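Local atomic coordinates of heme-binding protein A (Haemophilus parasuis 29755, PDB entry 3TPA), a protein that probably binds glutathione as the periplasmic solute-binding component of a transport system, despite its name as a heme-binding protein. Residues 37-51 with 497-509. The protein carries 1 engineered substitution. Sequence-based numbering, arbitrary orientation.
Sequences QQVYNRLVEFKAGKI and FVQNPFGYTAFYG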
loop_
_atom_site.group_PDB
_atom_site.type_symbol
_atom_site.label_atom_id
_atom_site.label_comp_id
_atom_site.label_asym_id
_atom_site.label_seq_id
_atom_site.Cartn_x
_atom_site.Cartn_y
_atom_site.Cartn_z
ATOM N N GLN A 37 -9.524 2.241 -10.504
ATOM C CA GLN A 37 -8.496 1.738 -11.402
ATOM C C GLN A 37 -8.964 1.708 -12.844
ATOM O O GLN A 37 -8.140 1.777 -13.744
ATOM C CB GLN A 37 -7.969 0.357 -10.967
ATOM C CG GLN A 37 -7.041 0.372 -9.748
ATOM C CD GLN A 37 -5.655 0.951 -10.035
ATOM O OE1 GLN A 37 -4.975 0.539 -10.969
ATOM N NE2 GLN A 37 -5.233 1.899 -9.214
ATOM N N GLN A 38 -10.273 1.610 -13.066
ATOM C CA GLN A 38 -10.799 1.529 -14.436
ATOM C C GLN A 38 -11.626 2.753 -14.835
ATOM O O GLN A 38 -11.614 3.173 -15.995
ATOM C CB GLN A 38 -11.702 0.299 -14.600
ATOM C CG GLN A 38 -11.251 -0.989 -13.901
ATOM C CD GLN A 38 -9.823 -1.434 -14.225
ATOM O OE1 GLN A 38 -9.272 -1.150 -15.284
ATOM N NE2 GLN A 38 -9.226 -2.148 -13.293
ATOM N N VAL A 39 -12.372 3.292 -13.874
ATOM C CA VAL A 39 -13.433 4.265 -14.143
ATOM C C VAL A 39 -13.029 5.740 -13.893
ATOM O O VAL A 39 -13.590 6.650 -14.502
ATOM C CB VAL A 39 -14.677 3.923 -13.299
ATOM C CG1 VAL A 39 -15.806 4.930 -13.534
ATOM C CG2 VAL A 39 -15.143 2.482 -13.606
ATOM N N TYR A 40 -12.058 5.968 -13.011
ATOM C CA TYR A 40 -11.675 7.327 -12.596
ATOM C C TYR A 40 -10.233 7.691 -12.976
ATOM O O TYR A 40 -9.471 6.836 -13.423
ATOM C CB TYR A 40 -11.817 7.455 -11.076
ATOM C CG TYR A 40 -13.246 7.413 -10.561
ATOM C CD1 TYR A 40 -14.015 8.563 -10.532
ATOM C CD2 TYR A 40 -13.813 6.237 -10.073
ATOM C CE1 TYR A 40 -15.309 8.556 -10.053
ATOM C CE2 TYR A 40 -15.127 6.220 -9.584
ATOM C CZ TYR A 40 -15.866 7.395 -9.581
ATOM O OH TYR A 40 -17.169 7.440 -9.112
ATOM N N ASN A 41 -9.881 8.968 -12.780
ATOM C CA ASN A 41 -8.499 9.456 -12.841
ATOM C C ASN A 41 -8.186 10.259 -11.615
ATOM O O ASN A 41 -9.097 10.655 -10.893
ATOM C CB ASN A 41 -8.276 10.360 -14.052
ATOM C CG ASN A 41 -8.219 9.582 -15.346
ATOM O OD1 ASN A 41 -9.071 9.733 -16.222
ATOM N ND2 ASN A 41 -7.217 8.726 -15.464
ATOM N N ARG A 42 -6.895 10.507 -11.390
ATOM C CA ARG A 42 -6.429 11.382 -10.320
ATOM C C ARG A 42 -5.714 12.574 -10.935
ATOM O O ARG A 42 -5.441 12.576 -12.124
ATOM C CB ARG A 42 -5.450 10.631 -9.403
ATOM C CG ARG A 42 -6.096 9.756 -8.320
ATOM C CD ARG A 42 -7.004 8.653 -8.868
ATOM N NE ARG A 42 -6.285 7.753 -9.760
ATOM C CZ ARG A 42 -6.878 6.847 -10.522
ATOM N NH1 ARG A 42 -8.191 6.731 -10.480
ATOM N NH2 ARG A 42 -6.167 6.065 -11.323
ATOM N N LEU A 43 -5.404 13.584 -10.120
ATOM C CA LEU A 43 -4.703 14.780 -10.588
ATOM C C LEU A 43 -3.385 14.399 -11.264
ATOM O O LEU A 43 -3.120 14.807 -12.400
ATOM C CB LEU A 43 -4.469 15.767 -9.438
ATOM C CG LEU A 43 -5.685 16.622 -9.047
ATOM C CD1 LEU A 43 -5.426 17.389 -7.765
ATOM C CD2 LEU A 43 -6.045 17.583 -10.191
ATOM N N VAL A 44 -2.580 13.604 -10.565
ATOM C CA VAL A 44 -1.396 12.963 -11.150
ATOM C C VAL A 44 -1.499 11.455 -10.923
ATOM O O VAL A 44 -2.168 11.013 -9.987
ATOM C CB VAL A 44 -0.084 13.511 -10.543
ATOM C CG1 VAL A 44 -0.036 15.032 -10.661
ATOM C CG2 VAL A 44 0.057 13.080 -9.063
ATOM N N GLU A 45 -0.860 10.660 -11.781
ATOM C CA GLU A 45 -0.993 9.203 -11.722
ATOM C C GLU A 45 0.382 8.565 -11.595
ATOM O O GLU A 45 1.353 9.116 -12.082
ATOM C CB GLU A 45 -1.623 8.685 -13.018
ATOM C CG GLU A 45 -2.863 9.437 -13.478
ATOM C CD GLU A 45 -4.110 8.946 -12.799
ATOM O OE1 GLU A 45 -5.217 9.213 -13.314
ATOM O OE2 GLU A 45 -3.979 8.281 -11.751
ATOM N N PHE A 46 0.469 7.389 -10.977
ATOM C CA PHE A 46 1.760 6.694 -10.899
ATOM C C PHE A 46 2.163 6.176 -12.287
ATOM O O PHE A 46 1.350 5.585 -12.986
ATOM C CB PHE A 46 1.686 5.513 -9.926
ATOM C CG PHE A 46 1.515 5.915 -8.479
ATOM C CD1 PHE A 46 2.576 6.421 -7.759
ATOM C CD2 PHE A 46 0.297 5.749 -7.841
ATOM C CE1 PHE A 46 2.419 6.780 -6.437
ATOM C CE2 PHE A 46 0.135 6.099 -6.518
ATOM C CZ PHE A 46 1.203 6.613 -5.811
ATOM N N LYS A 47 3.403 6.406 -12.697
ATOM C CA LYS A 47 3.898 5.791 -13.927
ATOM C C LYS A 47 3.745 4.285 -13.768
ATOM O O LYS A 47 3.870 3.775 -12.655
ATOM C CB LYS A 47 5.371 6.154 -14.178
ATOM C CG LYS A 47 5.601 7.607 -14.596
ATOM C CD LYS A 47 7.076 7.893 -14.879
ATOM C CE LYS A 47 7.271 9.256 -15.535
ATOM N NZ LYS A 47 6.720 9.314 -16.925
ATOM N N ALA A 48 3.450 3.580 -14.863
ATOM C CA ALA A 48 3.232 2.130 -14.815
ATOM C C ALA A 48 4.400 1.393 -14.158
ATOM O O ALA A 48 5.555 1.590 -14.522
ATOM C CB ALA A 48 2.979 1.578 -16.213
ATOM N N GLY A 49 4.086 0.563 -13.170
ATOM C CA GLY A 49 5.092 -0.239 -12.489
ATOM C C GLY A 49 5.996 0.537 -11.548
ATOM O O GLY A 49 6.935 -0.015 -10.985
ATOM N N LYS A 50 5.704 1.818 -11.357
ATOM C CA LYS A 50 6.607 2.693 -10.627
ATOM C C LYS A 50 5.901 3.442 -9.491
ATOM O O LYS A 50 4.678 3.480 -9.427
ATOM C CB LYS A 50 7.258 3.694 -11.579
ATOM C CG LYS A 50 8.259 3.099 -12.561
ATOM C CD LYS A 50 9.154 4.213 -13.111
ATOM C CE LYS A 50 9.707 3.898 -14.498
ATOM N NZ LYS A 50 10.257 5.122 -15.171
ATOM N N ILE A 51 6.680 4.041 -8.599
ATOM C CA ILE A 51 6.117 4.831 -7.509
ATOM C C ILE A 51 6.184 6.337 -7.820
ATOM O O ILE A 51 5.573 7.156 -7.136
ATOM C CB ILE A 51 6.799 4.488 -6.155
ATOM C CG1 ILE A 51 6.517 3.030 -5.783
ATOM C CG2 ILE A 51 6.303 5.399 -5.049
ATOM C CD1 ILE A 51 7.360 2.526 -4.622
ATOM N N PHE A 497 0.301 -5.789 -19.864
ATOM C CA PHE A 497 -0.043 -5.591 -18.461
ATOM C C PHE A 497 1.239 -5.355 -17.699
ATOM O O PHE A 497 2.194 -6.099 -17.861
ATOM C CB PHE A 497 -0.746 -6.816 -17.876
ATOM C CG PHE A 497 -1.168 -6.643 -16.433
ATOM C CD1 PHE A 497 -2.435 -6.184 -16.122
ATOM C CD2 PHE A 497 -0.286 -6.921 -15.393
ATOM C CE1 PHE A 497 -2.830 -6.013 -14.805
ATOM C CE2 PHE A 497 -0.680 -6.764 -14.071
ATOM C CZ PHE A 497 -1.961 -6.298 -13.778
ATOM N N VAL A 498 1.253 -4.321 -16.864
ATOM C CA VAL A 498 2.409 -4.020 -16.028
ATOM C C VAL A 498 2.005 -4.136 -14.565
ATOM O O VAL A 498 1.018 -3.546 -14.139
ATOM C CB VAL A 498 2.941 -2.602 -16.292
ATOM C CG1 VAL A 498 4.125 -2.290 -15.378
ATOM C CG2 VAL A 498 3.326 -2.436 -17.756
ATOM N N GLN A 499 2.755 -4.914 -13.794
ATOM C CA GLN A 499 2.402 -5.114 -12.400
ATOM C C GLN A 499 2.601 -3.797 -11.672
ATOM O O GLN A 499 3.577 -3.097 -11.899
ATOM C CB GLN A 499 3.268 -6.212 -11.777
ATOM C CG GLN A 499 2.510 -7.181 -10.917
ATOM C CD GLN A 499 3.413 -8.179 -10.237
ATOM O OE1 GLN A 499 4.526 -8.432 -10.684
ATOM N NE2 GLN A 499 2.941 -8.746 -9.141
ATOM N N ASN A 500 1.658 -3.468 -10.799
ATOM C CA ASN A 500 1.651 -2.213 -10.065
ATOM C C ASN A 500 2.246 -2.456 -8.673
ATOM O O ASN A 500 1.840 -3.381 -7.986
ATOM C CB ASN A 500 0.204 -1.702 -9.986
ATOM C CG ASN A 500 0.046 -0.456 -9.127
ATOM O OD1 ASN A 500 0.797 -0.232 -8.178
ATOM N ND2 ASN A 500 -0.951 0.355 -9.453
ATOM N N PRO A 501 3.214 -1.622 -8.248
ATOM C CA PRO A 501 3.876 -1.823 -6.948
ATOM C C PRO A 501 2.884 -1.898 -5.780
ATOM O O PRO A 501 3.118 -2.590 -4.787
ATOM C CB PRO A 501 4.760 -0.576 -6.802
ATOM C CG PRO A 501 4.942 -0.053 -8.178
ATOM C CD PRO A 501 3.658 -0.383 -8.907
ATOM N N PHE A 502 1.767 -1.194 -5.906
ATOM C CA PHE A 502 0.757 -1.165 -4.841
ATOM C C PHE A 502 -0.180 -2.365 -4.878
ATOM O O PHE A 502 -0.968 -2.572 -3.961
ATOM C CB PHE A 502 -0.014 0.153 -4.885
ATOM C CG PHE A 502 0.879 1.351 -4.773
ATOM C CD1 PHE A 502 1.408 1.714 -3.548
ATOM C CD2 PHE A 502 1.223 2.088 -5.893
ATOM C CE1 PHE A 502 2.256 2.816 -3.426
ATOM C CE2 PHE A 502 2.062 3.196 -5.793
ATOM C CZ PHE A 502 2.597 3.556 -4.553
ATOM N N GLY A 503 -0.059 -3.166 -5.930
ATOM C CA GLY A 503 -0.831 -4.395 -6.073
ATOM C C GLY A 503 -2.077 -4.272 -6.941
ATOM O O GLY A 503 -2.748 -5.273 -7.215
ATOM N N TYR A 504 -2.404 -3.065 -7.395
ATOM C CA TYR A 504 -3.655 -2.901 -8.153
ATOM C C TYR A 504 -3.538 -3.413 -9.570
ATOM O O TYR A 504 -2.433 -3.590 -10.084
ATOM C CB TYR A 504 -4.114 -1.441 -8.138
ATOM C CG TYR A 504 -4.243 -0.939 -6.726
ATOM C CD1 TYR A 504 -5.127 -1.542 -5.838
ATOM C CD2 TYR A 504 -3.450 0.119 -6.265
ATOM C CE1 TYR A 504 -5.230 -1.102 -4.527
ATOM C CE2 TYR A 504 -3.551 0.571 -4.960
ATOM C CZ TYR A 504 -4.437 -0.039 -4.099
ATOM O OH TYR A 504 -4.518 0.422 -2.810
ATOM N N THR A 505 -4.683 -3.629 -10.214
ATOM C CA THR A 505 -4.706 -4.134 -11.590
ATOM C C THR A 505 -5.423 -3.143 -12.530
ATOM O O THR A 505 -6.650 -3.029 -12.513
ATOM C CB THR A 505 -5.446 -5.487 -11.676
ATOM O OG1 THR A 505 -6.754 -5.334 -11.122
ATOM C CG2 THR A 505 -4.716 -6.588 -10.891
ATOM N N ALA A 506 -4.659 -2.438 -13.350
ATOM C CA ALA A 506 -5.233 -1.554 -14.366
ATOM C C ALA A 506 -5.189 -2.240 -15.730
ATOM O O ALA A 506 -4.188 -2.853 -16.089
ATOM C CB ALA A 506 -4.487 -0.207 -14.414
ATOM N N PHE A 507 -6.279 -2.161 -16.481
ATOM C CA PHE A 507 -6.360 -2.854 -17.759
ATOM C C PHE A 507 -6.244 -1.937 -18.975
ATOM O O PHE A 507 -6.242 -2.406 -20.110
ATOM C CB PHE A 507 -7.593 -3.760 -17.798
ATOM C CG PHE A 507 -7.588 -4.803 -16.710
ATOM C CD1 PHE A 507 -6.660 -5.838 -16.731
ATOM C CD2 PHE A 507 -8.478 -4.734 -15.658
ATOM C CE1 PHE A 507 -6.634 -6.792 -15.732
ATOM C CE2 PHE A 507 -8.458 -5.680 -14.649
ATOM C CZ PHE A 507 -7.529 -6.714 -14.685
ATOM N N TYR A 508 -6.114 -0.632 -18.739
ATOM C CA TYR A 508 -5.776 0.287 -19.822
ATOM C C TYR A 508 -4.384 -0.054 -20.321
ATOM O O TYR A 508 -3.511 -0.385 -19.533
ATOM C CB TYR A 508 -5.803 1.747 -19.355
ATOM C CG TYR A 508 -5.563 2.714 -20.497
ATOM C CD1 TYR A 508 -6.551 2.937 -21.465
ATOM C CD2 TYR A 508 -4.347 3.375 -20.633
ATOM C CE1 TYR A 508 -6.338 3.812 -22.518
ATOM C CE2 TYR A 508 -4.123 4.249 -21.683
ATOM C CZ TYR A 508 -5.126 4.460 -22.621
ATOM O OH TYR A 508 -4.909 5.326 -23.662
ATOM N N GLY A 509 -4.165 0.031 -21.626
ATOM C CA GLY A 509 -2.865 -0.324 -22.176
ATOM C C GLY A 509 -2.686 -1.824 -22.396
ATOM O O GLY A 509 -1.697 -2.259 -22.980
HETATM O O HOH W 1 -7.218 1.033 -16.434
HETATM O O HOH W 2 -2.326 2.686 -9.134
HETATM O O HOH W 3 -2.596 -0.244 -11.745
#
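The Q38 amide crosses the F507 ring at a slant, the two planes 24° apart, with NE2 3.6 Å from F507 CD2. Its NE2 donates to T505 O at 2.8 Å, in the carbonyl plane, and also to N33 O, while OE1 accepts only a weak bond from F507 N at 3.4 Å. Bent at chi2 (-53°), the chain brings the amide back to the loop, although CB itself does not point at it. The neighbouring Q37 side chain crosses Y504 at about a right angle, its CD resting 3.4 Å from Y504 CB; its NE2 also donates to D160. Two waters join the Q37 amide to N500 ND2, one through OE1 and one through NE2. N500 OD1 accepts from F502 N in an Asx turn. F502 puts CE2 over the centre of one F46 face, 3.5 Å from F46 CZ, with the ring planes inclined at 44°. I51 CG1 touches both P501 CB and F502 CZ. At the type II turn 47-50, G49 CA approaches Q499 O at 3.3 Å in a CH...O contact, and P501 CG packs against G49 O, an oxygen that takes a hydrogen bond from R266 NH2. Two backbone carbonyls thus fix the Q38 amide, whereas Q37 and N500 meet through water.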